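Local coordinates for protein SAM-dependent O-methyltransferase (PDB 2HNK) that probably transfers a methyl group from S-adenosylmethionine to an oxygen of its substrate, and is captured here with the product S-adenosylhomocysteine bound, at residues E14-F17 against R18-R22; I64-I67 against G68-T71; A155-E158 against N159-N162. All coordinates share one frame; numbering follows the deposited sequence.

Interaction 1 (E14-F17 against R18-R22); sequences EYIF and RNSVR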
loop_
_atom_site.group_PDB
_atom_site.type_symbol
_atom_site.label_atom_id
_atom_site.label_comp_id
_atom_site.label_asym_id
_atom_site.label_seq_id
_atom_site.Cartn_x
_atom_site.Cartn_y
_atom_site.Cartn_z
ATOM N N GLU C 14 -18.662 6.006 3.712
ATOM C CA GLU C 14 -19.436 6.214 2.496
ATOM C C GLU C 14 -18.741 7.209 1.554
ATOM O O GLU C 14 -18.728 7.012 0.338
ATOM C CB GLU C 14 -20.858 6.669 2.831
ATOM C CG GLU C 14 -21.768 6.852 1.610
ATOM C CD GLU C 14 -22.011 5.567 0.799
ATOM O OE1 GLU C 14 -22.443 5.686 -0.370
ATOM O OE2 GLU C 14 -21.788 4.441 1.314
ATOM N N TYR C 15 -18.155 8.258 2.125
ATOM C CA TYR C 15 -17.337 9.189 1.357
ATOM C C TYR C 15 -16.155 8.462 0.685
ATOM O O TYR C 15 -15.925 8.626 -0.515
ATOM C CB TYR C 15 -16.840 10.354 2.232
ATOM C CG TYR C 15 -15.926 11.290 1.478
ATOM C CD1 TYR C 15 -16.431 12.440 0.862
ATOM C CD2 TYR C 15 -14.562 11.010 1.342
ATOM C CE1 TYR C 15 -15.609 13.287 0.157
ATOM C CE2 TYR C 15 -13.732 11.848 0.636
ATOM C CZ TYR C 15 -14.259 12.990 0.044
ATOM O OH TYR C 15 -13.445 13.838 -0.661
ATOM N N ILE C 16 -15.425 7.663 1.468
ATOM C CA ILE C 16 -14.295 6.865 0.958
ATOM C C ILE C 16 -14.720 5.989 -0.228
ATOM O O ILE C 16 -14.115 6.050 -1.300
ATOM C CB ILE C 16 -13.633 5.997 2.067
ATOM C CG1 ILE C 16 -12.964 6.888 3.121
ATOM C CG2 ILE C 16 -12.610 5.058 1.466
ATOM C CD1 ILE C 16 -12.597 6.177 4.419
ATOM N N PHE C 17 -15.772 5.198 -0.021
ATOM C CA PHE C 17 -16.379 4.376 -1.062
ATOM C C PHE C 17 -16.669 5.194 -2.327
ATOM O O PHE C 17 -16.221 4.841 -3.410
ATOM C CB PHE C 17 -17.663 3.724 -0.527
ATOM C CG PHE C 17 -18.326 2.788 -1.499
ATOM C CD1 PHE C 17 -17.837 1.502 -1.695
ATOM C CD2 PHE C 17 -19.450 3.187 -2.209
ATOM C CE1 PHE C 17 -18.447 0.627 -2.594
ATOM C CE2 PHE C 17 -20.075 2.319 -3.116
ATOM C CZ PHE C 17 -19.566 1.040 -3.311
ATOM N N ARG C 18 -17.399 6.294 -2.175
ATOM C CA ARG C 18 -17.829 7.109 -3.308
ATOM C C ARG C 18 -16.685 7.810 -4.037
ATOM O O ARG C 18 -16.854 8.257 -5.163
ATOM C CB ARG C 18 -18.867 8.131 -2.860
ATOM C CG ARG C 18 -20.235 7.542 -2.605
ATOM C CD ARG C 18 -21.240 8.640 -2.291
ATOM N NE ARG C 18 -22.473 8.094 -1.720
ATOM C CZ ARG C 18 -23.195 8.689 -0.771
ATOM N NH1 ARG C 18 -22.810 9.857 -0.258
ATOM N NH2 ARG C 18 -24.294 8.098 -0.316
ATOM N N ASN C 19 -15.526 7.888 -3.391
ATOM C CA ASN C 19 -14.362 8.568 -3.942
ATOM C C ASN C 19 -13.165 7.680 -4.247
ATOM O O ASN C 19 -12.083 8.191 -4.523
ATOM C CB ASN C 19 -13.932 9.692 -3.005
ATOM C CG ASN C 19 -14.845 10.876 -3.084
ATOM O OD1 ASN C 19 -14.653 11.764 -3.911
ATOM N ND2 ASN C 19 -15.861 10.894 -2.233
ATOM N N SER C 20 -13.342 6.362 -4.204
ATOM C CA SER C 20 -12.225 5.456 -4.487
ATOM C C SER C 20 -12.645 4.159 -5.160
ATOM O O SER C 20 -11.847 3.533 -5.857
ATOM C CB SER C 20 -11.430 5.148 -3.216
ATOM O OG SER C 20 -12.219 4.419 -2.289
ATOM N N VAL C 21 -13.886 3.762 -4.952
ATOM C CA VAL C 21 -14.332 2.463 -5.395
ATOM C C VAL C 21 -15.096 2.524 -6.711
ATOM O O VAL C 21 -16.147 3.122 -6.801
ATOM C CB VAL C 21 -15.108 1.716 -4.301
ATOM C CG1 VAL C 21 -15.926 0.609 -4.900
ATOM C CG2 VAL C 21 -14.158 1.166 -3.269
ATOM N N ARG C 22 -14.522 1.915 -7.737
ATOM C CA ARG C 22 -15.170 1.825 -9.028
ATOM C C ARG C 22 -15.437 0.355 -9.359
ATOM O O ARG C 22 -14.625 -0.305 -9.987
ATOM C CB ARG C 22 -14.333 2.501 -10.135
ATOM C CG ARG C 22 -13.293 3.562 -9.706
ATOM C CD ARG C 22 -12.671 4.345 -10.885
ATOM N NE ARG C 22 -11.611 5.295 -10.536
ATOM C CZ ARG C 22 -10.569 5.580 -11.322
ATOM N NH1 ARG C 22 -10.434 4.975 -12.489
ATOM N NH2 ARG C 22 -9.656 6.463 -10.950
HETATM O O HOH W 1 -14.516 14.419 -3.049
HETATM O O HOH W 2 -18.362 4.508 -5.956
#
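Where helix 10-18 runs out, Asn19 folds its side chain back onto Tyr15 and takes up a carbonyl that the ending helix leaves short of a good backbone donor. Its ND2 gives a nearly straight bond to Tyr15 O (2.8 Å, 170°), whereas the backbone N of Asn19 reaches that oxygen only weakly. The same ND2 lies over the centre of the Tyr15 ring, 3.3 Å above its plane, with amide and ring planes 24° apart. A water joins the far ends of the two side chains, accepting from Tyr15 OH and donating to Asn19 OD1. Ile16 O is gripped from opposite faces of its plane, by Asn19 N and by Ser20 OG at 2.7 Å; a small hydroxyl suits this buried spot. Phe17 O receives Val21 N at 3.0 Å, and the Phe17 ring, at CE1, rests against Val21 CG1. One turn earlier, Arg18 N bonds to Glu14 O. The bend of Glu14 at chi2 (62°) lays CG and OE1 over the Arg18 guanidinium face, OE1 2.8 Å from Arg18 NE and the two planes steeply inclined, a salt bridge suited to an exposed flank. Tyr15 OH also bonds Asn205 of the second subunit, and Val21 O bonds Tyr209 of that subunit. This is a helix C-terminus at a dimer interface, its last carbonyls met by side-chain as well as backbone donors.

Interaction 2 (I64-I67 against G68-T71); sequences IIEI and GTFT. With SAH (S-adenosyl-L-homocysteine), chain O.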
loop_
_atom_site.group_PDB
_atom_site.type_symbol
_atom_site.label_atom_id
_atom_site.label_comp_id
_atom_site.label_asym_id
_atom_site.label_seq_id
_atom_site.Cartn_x
_atom_site.Cartn_y
_atom_site.Cartn_z
ATOM N N ILE C 64 1.371 -14.616 -8.722
ATOM C CA ILE C 64 0.754 -14.456 -7.405
ATOM C C ILE C 64 0.267 -15.802 -6.857
ATOM O O ILE C 64 -0.221 -16.638 -7.611
ATOM C CB ILE C 64 -0.440 -13.454 -7.463
ATOM C CG1 ILE C 64 0.041 -12.067 -7.924
ATOM C CG2 ILE C 64 -1.166 -13.382 -6.110
ATOM C CD1 ILE C 64 -1.064 -11.052 -8.097
ATOM N N ILE C 65 0.403 -16.007 -5.550
ATOM C CA ILE C 65 -0.284 -17.119 -4.888
ATOM C C ILE C 65 -1.202 -16.600 -3.791
ATOM O O ILE C 65 -0.761 -15.895 -2.888
ATOM C CB ILE C 65 0.679 -18.182 -4.307
ATOM C CG1 ILE C 65 1.523 -18.819 -5.415
ATOM C CG2 ILE C 65 -0.103 -19.266 -3.538
ATOM C CD1 ILE C 65 2.587 -19.779 -4.895
ATOM N N GLU C 66 -2.479 -16.959 -3.891
ATOM C CA GLU C 66 -3.454 -16.664 -2.859
ATOM C C GLU C 66 -3.698 -17.912 -2.016
ATOM O O GLU C 66 -4.092 -18.953 -2.541
ATOM C CB GLU C 66 -4.759 -16.155 -3.486
ATOM C CG GLU C 66 -5.912 -16.014 -2.498
ATOM C CD GLU C 66 -7.115 -15.346 -3.112
ATOM O OE1 GLU C 66 -8.057 -16.056 -3.546
ATOM O OE2 GLU C 66 -7.106 -14.106 -3.190
ATOM N N ILE C 67 -3.455 -17.790 -0.711
ATOM C CA ILE C 67 -3.698 -18.864 0.243
ATOM C C ILE C 67 -5.016 -18.568 0.957
ATOM O O ILE C 67 -5.060 -17.772 1.915
ATOM C CB ILE C 67 -2.553 -18.999 1.291
ATOM C CG1 ILE C 67 -1.169 -19.095 0.619
ATOM C CG2 ILE C 67 -2.778 -20.216 2.184
ATOM C CD1 ILE C 67 -0.039 -18.649 1.514
ATOM N N GLY C 68 -6.085 -19.205 0.490
ATOM C CA GLY C 68 -7.422 -18.951 1.013
ATOM C C GLY C 68 -8.219 -18.087 0.065
ATOM O O GLY C 68 -8.037 -16.860 0.006
ATOM N N THR C 69 -9.123 -18.734 -0.660
ATOM C CA THR C 69 -9.837 -18.114 -1.771
ATOM C C THR C 69 -11.319 -17.863 -1.520
ATOM O O THR C 69 -11.851 -16.845 -1.971
ATOM C CB THR C 69 -9.620 -18.940 -3.061
ATOM O OG1 THR C 69 -8.247 -18.813 -3.428
ATOM C CG2 THR C 69 -10.492 -18.453 -4.217
ATOM N N PHE C 70 -11.982 -18.794 -0.824
ATOM C CA PHE C 70 -13.408 -18.656 -0.486
ATOM C C PHE C 70 -14.215 -18.429 -1.768
ATOM O O PHE C 70 -13.952 -19.100 -2.775
ATOM C CB PHE C 70 -13.593 -17.544 0.563
ATOM C CG PHE C 70 -14.965 -17.493 1.197
ATOM C CD1 PHE C 70 -15.667 -18.660 1.506
ATOM C CD2 PHE C 70 -15.537 -16.267 1.517
ATOM C CE1 PHE C 70 -16.930 -18.601 2.102
ATOM C CE2 PHE C 70 -16.797 -16.201 2.111
ATOM C CZ PHE C 70 -17.495 -17.367 2.403
ATOM N N THR C 71 -15.163 -17.487 -1.759
ATOM C CA THR C 71 -16.027 -17.259 -2.928
ATOM C C THR C 71 -15.377 -16.384 -4.015
ATOM O O THR C 71 -16.004 -16.078 -5.037
ATOM C CB THR C 71 -17.407 -16.696 -2.533
ATOM O OG1 THR C 71 -17.234 -15.540 -1.703
ATOM C CG2 THR C 71 -18.227 -17.746 -1.785
HETATM N N SAH O . -9.754 -14.365 0.089
HETATM C CA SAH O . -11.203 -14.635 0.340
HETATM C CB SAH O . -11.436 -14.903 1.828
HETATM C CG SAH O . -10.738 -16.160 2.355
HETATM S SD SAH O . -11.731 -16.917 3.659
HETATM C C SAH O . -12.141 -13.534 -0.182
HETATM O O SAH O . -13.368 -13.676 -0.153
HETATM O OXT SAH O . -11.704 -12.483 -0.647
HETATM C "C5'" SAH O . -10.590 -18.296 3.939
HETATM C "C4'" SAH O . -10.703 -19.451 2.949
HETATM O "O4'" SAH O . -9.598 -20.311 3.136
HETATM C "C3'" SAH O . -11.954 -20.289 3.148
HETATM O "O3'" SAH O . -12.628 -20.389 1.916
HETATM C "C2'" SAH O . -11.480 -21.666 3.571
HETATM O "O2'" SAH O . -12.208 -22.673 2.899
HETATM C "C1'" SAH O . -10.016 -21.663 3.142
HETATM N N9 SAH O . -9.140 -22.499 3.993
HETATM C C8 SAH O . -9.286 -22.829 5.323
HETATM N N7 SAH O . -8.253 -23.629 5.689
HETATM C C5 SAH O . -7.446 -23.812 4.616
HETATM C C6 SAH O . -6.264 -24.527 4.421
HETATM N N6 SAH O . -5.710 -25.215 5.412
HETATM N N1 SAH O . -5.662 -24.529 3.175
HETATM C C2 SAH O . -6.220 -23.820 2.126
HETATM N N3 SAH O . -7.390 -23.112 2.324
HETATM C C4 SAH O . -7.995 -23.110 3.544
HETATM O O HOH W 3 -10.326 -14.908 -3.501
#
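Glu66 CG lies against Gly68 O (3.4 Å), and this carbonyl accepts a hydrogen bond from the amino N of S-adenosylhomocysteine at 3.0 Å, so the first residue beyond strand 63-67 holds the ligand's amino-acid end. Phe70 lies along the ribose: its CB is 3.3 Å from O3', while its ring turns an edge to the ligand's carboxylate O. Behind this first shell, Glu66 has CG anti to the backbone N (chi1 171°) and its chain extended to reach past Gly68 to Thr69. Thr69 OG1 donates to the anti lone pair of Glu66 OE1 at 2.8 Å, the side chains crossing at about a right angle. A water donates to both Glu66 OE1 and Thr69 O, and a buried carboxylate suits several donors; its OE2 bonds ligand-binding Ser74. Glycine fits position 68 because its positive phi (103°) would drive a CB into Ile67 O. Asp92, which also bonds the ligand, accepts from the backbone N of both Thr69 and Phe70, tying the loop to the site. This glycine-containing loop of the Rossmann-like methyltransferase fold leads from the first strand, which lies between parallel strands 87-92 and 148-153 with Ile65 and Ile67 packed on helix 121-130, to helix 73-81.

Interaction 3 (A155-E158 against N159-N162); sequences ADKE and NYPN. With SAH (S-adenosyl-L-homocysteine), chain O.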
loop_
_atom_site.group_PDB
_atom_site.type_symbol
_atom_site.label_atom_id
_atom_site.label_comp_id
_atom_site.label_asym_id
_atom_site.label_seq_id
_atom_site.Cartn_x
_atom_site.Cartn_y
_atom_site.Cartn_z
ATOM N N ALA C 155 -5.954 -17.553 4.838
ATOM C CA ALA C 155 -6.468 -18.901 5.080
ATOM C C ALA C 155 -6.764 -19.126 6.564
ATOM O O ALA C 155 -7.182 -18.198 7.265
ATOM C CB ALA C 155 -5.494 -19.945 4.542
ATOM N N ASP C 156 -6.569 -20.354 7.039
ATOM C CA ASP C 156 -6.821 -20.676 8.443
ATOM C C ASP C 156 -5.775 -20.008 9.339
ATOM O O ASP C 156 -4.573 -20.196 9.161
ATOM C CB ASP C 156 -6.903 -22.194 8.664
ATOM C CG ASP C 156 -5.664 -22.925 8.194
ATOM O OD1 ASP C 156 -5.239 -22.700 7.039
ATOM O OD2 ASP C 156 -5.122 -23.732 8.987
ATOM N N LYS C 157 -6.259 -19.211 10.288
ATOM C CA LYS C 157 -5.435 -18.257 11.031
ATOM C C LYS C 157 -4.440 -18.929 11.964
ATOM O O LYS C 157 -3.319 -18.435 12.150
ATOM C CB LYS C 157 -6.320 -17.288 11.822
ATOM C CG LYS C 157 -7.509 -16.704 11.051
ATOM C CD LYS C 157 -7.067 -15.947 9.799
ATOM C CE LYS C 157 -8.254 -15.568 8.923
ATOM N NZ LYS C 157 -7.845 -15.353 7.510
ATOM N N GLU C 158 -4.849 -20.053 12.550
ATOM C CA GLU C 158 -3.997 -20.775 13.503
ATOM C C GLU C 158 -2.729 -21.294 12.833
ATOM O O GLU C 158 -1.711 -21.506 13.504
ATOM C CB GLU C 158 -4.763 -21.925 14.152
ATOM C CG GLU C 158 -5.075 -23.053 13.201
ATOM C CD GLU C 158 -6.033 -24.055 13.785
ATOM O OE1 GLU C 158 -6.785 -23.693 14.725
ATOM O OE2 GLU C 158 -6.041 -25.205 13.288
ATOM N N ASN C 159 -2.792 -21.466 11.510
ATOM C CA ASN C 159 -1.648 -21.907 10.720
ATOM C C ASN C 159 -0.779 -20.820 10.089
ATOM O O ASN C 159 0.159 -21.145 9.358
ATOM C CB ASN C 159 -2.086 -22.919 9.659
ATOM C CG ASN C 159 -1.937 -24.362 10.136
ATOM O OD1 ASN C 159 -1.075 -24.665 10.961
ATOM N ND2 ASN C 159 -2.769 -25.252 9.615
ATOM N N TYR C 160 -1.077 -19.545 10.370
ATOM C CA TYR C 160 -0.305 -18.418 9.821
ATOM C C TYR C 160 1.205 -18.536 10.085
ATOM O O TYR C 160 1.997 -18.365 9.149
ATOM C CB TYR C 160 -0.824 -17.073 10.349
ATOM C CG TYR C 160 -1.902 -16.376 9.535
ATOM C CD1 TYR C 160 -2.865 -17.094 8.823
ATOM C CD2 TYR C 160 -1.979 -14.972 9.516
ATOM C CE1 TYR C 160 -3.862 -16.435 8.081
ATOM C CE2 TYR C 160 -2.976 -14.303 8.790
ATOM C CZ TYR C 160 -3.913 -15.038 8.081
ATOM O OH TYR C 160 -4.890 -14.382 7.376
ATOM N N PRO C 161 1.619 -18.819 11.349
ATOM C CA PRO C 161 3.064 -19.002 11.571
ATOM C C PRO C 161 3.688 -20.182 10.810
ATOM O O PRO C 161 4.894 -20.195 10.608
ATOM C CB PRO C 161 3.182 -19.197 13.093
ATOM C CG PRO C 161 1.829 -19.571 13.557
ATOM C CD PRO C 161 0.850 -18.961 12.603
ATOM N N ASN C 162 2.885 -21.145 10.368
ATOM C CA ASN C 162 3.408 -22.241 9.550
ATOM C C ASN C 162 3.475 -21.927 8.057
ATOM O O ASN C 162 4.335 -22.459 7.345
ATOM C CB ASN C 162 2.611 -23.524 9.799
ATOM C CG ASN C 162 2.631 -23.938 11.259
ATOM O OD1 ASN C 162 3.679 -23.926 11.900
ATOM N ND2 ASN C 162 1.469 -24.278 11.796
HETATM N N SAH O . -9.754 -14.365 0.089
HETATM C CA SAH O . -11.203 -14.635 0.340
HETATM C CB SAH O . -11.436 -14.903 1.828
HETATM C CG SAH O . -10.738 -16.160 2.355
HETATM S SD SAH O . -11.731 -16.917 3.659
HETATM C C SAH O . -12.141 -13.534 -0.182
HETATM O O SAH O . -13.368 -13.676 -0.153
HETATM O OXT SAH O . -11.704 -12.483 -0.647
HETATM C "C5'" SAH O . -10.590 -18.296 3.939
HETATM C "C4'" SAH O . -10.703 -19.451 2.949
HETATM O "O4'" SAH O . -9.598 -20.311 3.136
HETATM C "C3'" SAH O . -11.954 -20.289 3.148
HETATM O "O3'" SAH O . -12.628 -20.389 1.916
HETATM C "C2'" SAH O . -11.480 -21.666 3.571
HETATM O "O2'" SAH O . -12.208 -22.673 2.899
HETATM C "C1'" SAH O . -10.016 -21.663 3.142
HETATM N N9 SAH O . -9.140 -22.499 3.993
HETATM C C8 SAH O . -9.286 -22.829 5.323
HETATM N N7 SAH O . -8.253 -23.629 5.689
HETATM C C5 SAH O . -7.446 -23.812 4.616
HETATM C C6 SAH O . -6.264 -24.527 4.421
HETATM N N6 SAH O . -5.710 -25.215 5.412
HETATM N N1 SAH O . -5.662 -24.529 3.175
HETATM C C2 SAH O . -6.220 -23.820 2.126
HETATM N N3 SAH O . -7.390 -23.112 2.324
HETATM C C4 SAH O . -7.995 -23.110 3.544
#
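Asp156 and Asn159 meet through a bent bond from Asn159 ND2 to the syn lone pair of Asp156 OD2 (2.9 Å), the acceptor tilted out of the amide plane and the carboxylate and amide planes almost perpendicular (89°). Asp156 serves two sides, OD1 accepting from Tyr163 and lying 3.0 Å from the adenine N6 of S-adenosylhomocysteine. Asn159 OD1 accepts from Asn162 ND2 at 2.7 Å, an amide being able to donate and accept at once. Lys157 is bent at chi2 (-58°), which swings its chain alongside the Tyr160 ring; NZ then donates to Tyr160 OH (3.1 Å) and to Ala155 O. Asp154 forms a salt bridge with Lys157, and Tyr160 OH also bonds Asp180 O. Among backbone bonds, Asn159 N goes to Asp156 O and Tyr160 N to Lys157 O, short-range links that wind the chain into a 3-10 turn. Apolar contact comes from Lys157 CD, 3.7 Å from Tyr160 CE1, while the ring turns its edge to the carbonyls of Ala155 and Asp156. Pro161 suits the helix's first turn, where its missing N-H costs no bond. This is a strand-to-helix connection of the Rossmann-like methyltransferase fold, at the adenine end of the ligand pocket.

Overall arrangement
Interaction 2 is fully buried near the middle of the chain, whereas interactions 1 and 3 are only partly buried and lie on opposite sides of its centre. Interactions 2 and 3 belong together: both lie at the ends of neighbouring parallel strands, interaction 2 taking in the strand itself, both touch S-adenosylhomocysteine, and they meet where Ala155 CB packs on Ile67 O. One serves the amino-acid end and ribose, the other the adenine. Interaction 1, about 25 Å from interaction 2 between centres, touches no ligand and faces the second subunit. Its chemistry is that of helix ending and a surface ion pair; a buried carboxylate dominates interaction 2, and a lysine-tyrosine pair with an Asp-Asn bond interaction 3.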